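Side-chain contacts in StiE protein (PDB 6ECX), which binds S-adenosylmethionine as the O-methyltransferase domain of a polyketide synthase and probably methylates an oxygen of the polyketide intermediate: residues R77-L80 / F81-V84; I104-G107 / E108-H112. One frame throughout, in Å; residues are numbered along the deposited sequence.

Both contacts are local ones at the C-terminal ends of helices, and they follow in series along the chain: contact 1 closes helix 64-80, and contact 2 closes helix 101-109, with strand 91-94 in between. Their centres lie 15 Å apart, yet they touch, since Phe81 CZ packs 3.9 Å from Leu106 CD1. Contact 2 belongs to a beta-alpha-beta unit whose two parallel strands, 91-94 and 114-119, are neighbours in the mixed sheet of the Rossmann-like methyltransferase fold. Contact 1 reaches the cofactor through Arg77. The end of helix 64-80 and the residue following it are thus tied to helix 101-109 by apolar packing and by the Arg77-Asp102 salt bridge beside S-adenosylmethionine.

Contact 1: R77-L80 / F81-V84; sequences RRVL and FRAV. With SAM (S-adenosylmethionine), chain B.
Arg82 folds back on Val79 because its CG sits between its own backbone N and carbonyl carbon (chi1 61°), while the chain runs extended from CG to NE. This brings NH1 to 2.8 Å from Val79 O, with the N-H pointing nearly straight at the oxygen (162°) and the oxygen lying in the guanidinium plane. Val79 O also accepts from the backbone N of Arg82, at 3.1 Å. Both donors stand out of the carbonyl plane, on opposite faces, so one oxygen is gripped twice by the same residue. A water donates a hydrogen bond to Leu80 O and accepts a weak one from Arg82 NH1, while NH2 forms a salt bridge with Asp230 and a hydrogen bond to Leu287 O.

Phe81 has its CG anti to the carbonyl carbon (chi1 -79°), which lays the ring edge beside Arg77 O, 3.3 Å from CD2. The same oxygen receives the backbone N of Phe81 at 3.0 Å, the closing i-to-i+4 bond before Phe81 leaves helical geometry and begins a type I turn to Val84.

Arg77 places NH2 2.9 Å from the carboxylate O of S-adenosylmethionine, at the edge of its guanidinium; NH2 also forms a salt bridge to Asp102. The chemistry implies a helix end where Arg82 satisfies a terminal carbonyl, while the positive charge of Arg77, shared with Asp102, would probably help to hold the cofactor carboxylate.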
# COMPACT_ATOMS: atom_id res chain seq x y z
N ARG A 77 1.94 1.42 8.81
CA ARG A 77 3.33 1.49 8.37
C ARG A 77 4.27 0.70 9.29
O ARG A 77 5.21 0.05 8.82
CB ARG A 77 3.79 2.95 8.33
CG ARG A 77 3.84 3.56 6.95
CD ARG A 77 2.47 3.94 6.48
NE ARG A 77 2.48 4.43 5.10
CZ ARG A 77 1.37 4.79 4.45
NH1 ARG A 77 0.20 4.70 5.07
NH2 ARG A 77 1.44 5.22 3.20
N ARG A 78 4.06 0.79 10.61
CA ARG A 78 4.89 0.05 11.55
C ARG A 78 4.88 -1.44 11.23
O ARG A 78 5.93 -2.08 11.16
CB ARG A 78 4.43 0.29 13.00
CG ARG A 78 5.39 -0.25 14.07
CD ARG A 78 4.85 -0.03 15.49
NE ARG A 78 3.65 -0.83 15.73
CZ ARG A 78 3.66 -2.03 16.30
NH1 ARG A 78 4.81 -2.56 16.70
NH2 ARG A 78 2.53 -2.70 16.46
N VAL A 79 3.70 -1.99 10.93
CA VAL A 79 3.59 -3.41 10.61
C VAL A 79 4.19 -3.71 9.23
O VAL A 79 4.90 -4.71 9.06
CB VAL A 79 2.14 -3.88 10.70
CG1 VAL A 79 2.04 -5.38 10.41
CG2 VAL A 79 1.57 -3.56 12.09
N LEU A 80 3.93 -2.85 8.24
CA LEU A 80 4.52 -3.01 6.91
C LEU A 80 6.04 -3.11 6.96
O LEU A 80 6.64 -3.86 6.18
CB LEU A 80 4.12 -1.84 6.01
CG LEU A 80 2.78 -1.98 5.30
CD1 LEU A 80 2.23 -0.61 4.89
CD2 LEU A 80 3.01 -2.86 4.08
N PHE A 81 6.69 -2.32 7.81
CA PHE A 81 8.14 -2.27 7.88
C PHE A 81 8.71 -3.18 8.96
O PHE A 81 9.88 -3.04 9.31
CB PHE A 81 8.61 -0.84 8.14
CG PHE A 81 8.60 0.05 6.93
CD1 PHE A 81 9.75 0.20 6.16
CD2 PHE A 81 7.47 0.77 6.59
CE1 PHE A 81 9.75 1.04 5.05
CE2 PHE A 81 7.46 1.62 5.50
CZ PHE A 81 8.59 1.75 4.72
N ARG A 82 7.89 -4.10 9.51
CA ARG A 82 8.27 -4.85 10.70
C ARG A 82 9.63 -5.54 10.58
O ARG A 82 10.34 -5.70 11.59
CB ARG A 82 7.19 -5.90 11.01
CG ARG A 82 7.02 -6.94 9.88
CD ARG A 82 5.68 -7.69 10.06
NE ARG A 82 5.44 -8.63 8.97
CZ ARG A 82 4.91 -8.30 7.79
NH1 ARG A 82 4.56 -7.03 7.54
NH2 ARG A 82 4.72 -9.22 6.86
N ALA A 83 9.99 -5.99 9.40
CA ALA A 83 11.18 -6.82 9.25
C ALA A 83 12.35 -6.06 8.66
O ALA A 83 13.44 -6.63 8.56
CB ALA A 83 10.87 -8.04 8.38
N VAL A 84 12.17 -4.78 8.29
CA VAL A 84 13.20 -4.03 7.56
C VAL A 84 14.14 -3.35 8.54
O VAL A 84 13.70 -2.68 9.49
CB VAL A 84 12.56 -2.99 6.62
CG1 VAL A 84 13.64 -2.20 5.90
CG2 VAL A 84 11.59 -3.66 5.64
N SAM B . 1.73 4.71 -1.85
CA SAM B . 1.12 6.01 -1.61
C SAM B . 0.54 6.08 -0.20
O SAM B . 0.43 5.05 0.45
OXT SAM B . 0.19 7.15 0.31
CB SAM B . 0.03 6.27 -2.64
CG SAM B . -0.98 5.14 -2.80
SD SAM B . -2.33 5.66 -3.89
CE SAM B . -3.71 4.70 -3.21
C5' SAM B . -1.90 4.86 -5.46
C4' SAM B . -0.68 5.51 -6.13
O4' SAM B . -0.17 4.71 -7.19
C3' SAM B . -0.93 6.88 -6.74
O3' SAM B . 0.16 7.69 -6.33
C2' SAM B . -0.84 6.66 -8.25
O2' SAM B . -0.35 7.78 -8.97
C1' SAM B . 0.17 5.52 -8.30
N9 SAM B . 0.15 4.70 -9.53
C8 SAM B . -0.93 4.03 -10.05
N7 SAM B . -0.52 3.37 -11.17
C5 SAM B . 0.79 3.61 -11.38
C6 SAM B . 1.68 3.19 -12.34
N6 SAM B . 1.30 2.39 -13.34
N1 SAM B . 3.00 3.61 -12.29
C2 SAM B . 3.43 4.43 -11.27
N3 SAM B . 2.53 4.84 -10.31
C4 SAM B . 1.23 4.44 -10.35
O HOH W 1 5.07 -5.84 5.02

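Contact 2: I104-G107 / E108-H112; sequences IILG and EQNEH
Three hydrogen bonds run from Glu108, Gln109 and Asn110 back to the carbonyls of Ile104, Ile105 and Leu106. Two are i-to-i+4 backbone bonds: Glu108 N to Ile104 O at 2.8 Å, and Gln109 N to Ile105 O at 3.1 Å. The third comes from a side chain: Asn110 ND2 reaches Leu106 O at 2.8 Å, its N-H directed well at the oxygen (164°). The donor lies in the carbonyl plane, on a lone pair, and the oxygen lies close to the amide plane of Asn110. Asn110 is the first residue to leave helical geometry, and its side-chain amide donates to a carbonyl of the last turn.

The van der Waals contacts pair neighbours one turn apart. Ile104 CG2, anti to the backbone N, meets Glu108 OE1 at 3.8 Å, and the two side chains run alongside each other in the same direction. Ile105 and Gln109 repeat the arrangement, with Ile105 CG2 3.7 Å from Gln109 OE1, so in both pairs a methyl branch faces the polar end of an extended chain.

Around this helix end, Ile104 packs on Arg131 and Val132 of helix 122-134, and Leu106 and Asn110 meet Leu86 in the loop ahead of strand 91-94; helix 101-109 is the beta-alpha-beta crossover from that strand to strand 114-119 in the methyltransferase domain.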
# COMPACT_ATOMS: atom_id res chain seq x y z
N ILE A 104 9.54 10.75 2.15
CA ILE A 104 10.04 11.86 2.95
C ILE A 104 10.32 11.40 4.39
O ILE A 104 11.35 11.75 4.98
CB ILE A 104 9.04 13.02 2.90
CG1 ILE A 104 9.09 13.70 1.52
CG2 ILE A 104 9.28 13.97 4.07
CD1 ILE A 104 7.97 14.70 1.29
N ILE A 105 9.39 10.64 4.97
CA ILE A 105 9.58 10.15 6.33
C ILE A 105 10.82 9.27 6.42
O ILE A 105 11.63 9.40 7.34
CB ILE A 105 8.31 9.40 6.80
CG1 ILE A 105 7.18 10.40 7.05
CG2 ILE A 105 8.60 8.58 8.05
CD1 ILE A 105 5.84 9.74 7.25
N LEU A 106 10.99 8.37 5.45
CA LEU A 106 12.19 7.53 5.42
C LEU A 106 13.44 8.38 5.28
O LEU A 106 14.42 8.19 6.02
CB LEU A 106 12.08 6.51 4.28
CG LEU A 106 11.04 5.41 4.49
CD1 LEU A 106 10.89 4.55 3.25
CD2 LEU A 106 11.43 4.52 5.68
N GLY A 107 13.42 9.37 4.38
CA GLY A 107 14.60 10.20 4.17
C GLY A 107 14.94 11.07 5.36
O GLY A 107 16.12 11.30 5.66
N GLU A 108 13.91 11.61 6.03
CA GLU A 108 14.12 12.45 7.20
C GLU A 108 14.72 11.66 8.35
O GLU A 108 15.60 12.15 9.07
CB GLU A 108 12.81 13.09 7.64
CG GLU A 108 12.47 14.39 6.95
CD GLU A 108 11.13 14.95 7.41
OE1 GLU A 108 10.22 14.15 7.70
OE2 GLU A 108 11.00 16.20 7.47
N GLN A 109 14.24 10.44 8.55
CA GLN A 109 14.65 9.65 9.70
C GLN A 109 15.88 8.78 9.45
O GLN A 109 16.40 8.18 10.40
CB GLN A 109 13.46 8.79 10.15
CG GLN A 109 12.22 9.65 10.46
CD GLN A 109 11.02 8.84 10.95
OE1 GLN A 109 10.93 7.63 10.72
NE2 GLN A 109 10.12 9.51 11.65
N ASN A 110 16.37 8.71 8.21
CA ASN A 110 17.54 7.88 7.87
C ASN A 110 18.37 8.65 6.84
O ASN A 110 18.14 8.53 5.64
CB ASN A 110 17.11 6.52 7.33
CG ASN A 110 16.08 5.85 8.21
OD1 ASN A 110 16.43 5.12 9.13
ND2 ASN A 110 14.80 6.11 7.93
N GLU A 111 19.35 9.41 7.33
CA GLU A 111 20.02 10.36 6.46
C GLU A 111 20.87 9.70 5.39
O GLU A 111 21.21 10.35 4.40
CB GLU A 111 20.88 11.31 7.29
CG GLU A 111 20.08 12.22 8.20
CD GLU A 111 20.89 13.38 8.76
OE1 GLU A 111 21.43 14.17 7.96
OE2 GLU A 111 20.99 13.49 10.00
N HIS A 112 21.23 8.43 5.56
CA HIS A 112 22.06 7.77 4.57
C HIS A 112 21.28 7.32 3.34
O HIS A 112 21.89 7.03 2.30
CB HIS A 112 22.74 6.55 5.19
CG HIS A 112 21.78 5.50 5.64
ND1 HIS A 112 20.99 5.64 6.77
CD2 HIS A 112 21.48 4.28 5.13
CE1 HIS A 112 20.25 4.56 6.92
NE2 HIS A 112 20.52 3.72 5.94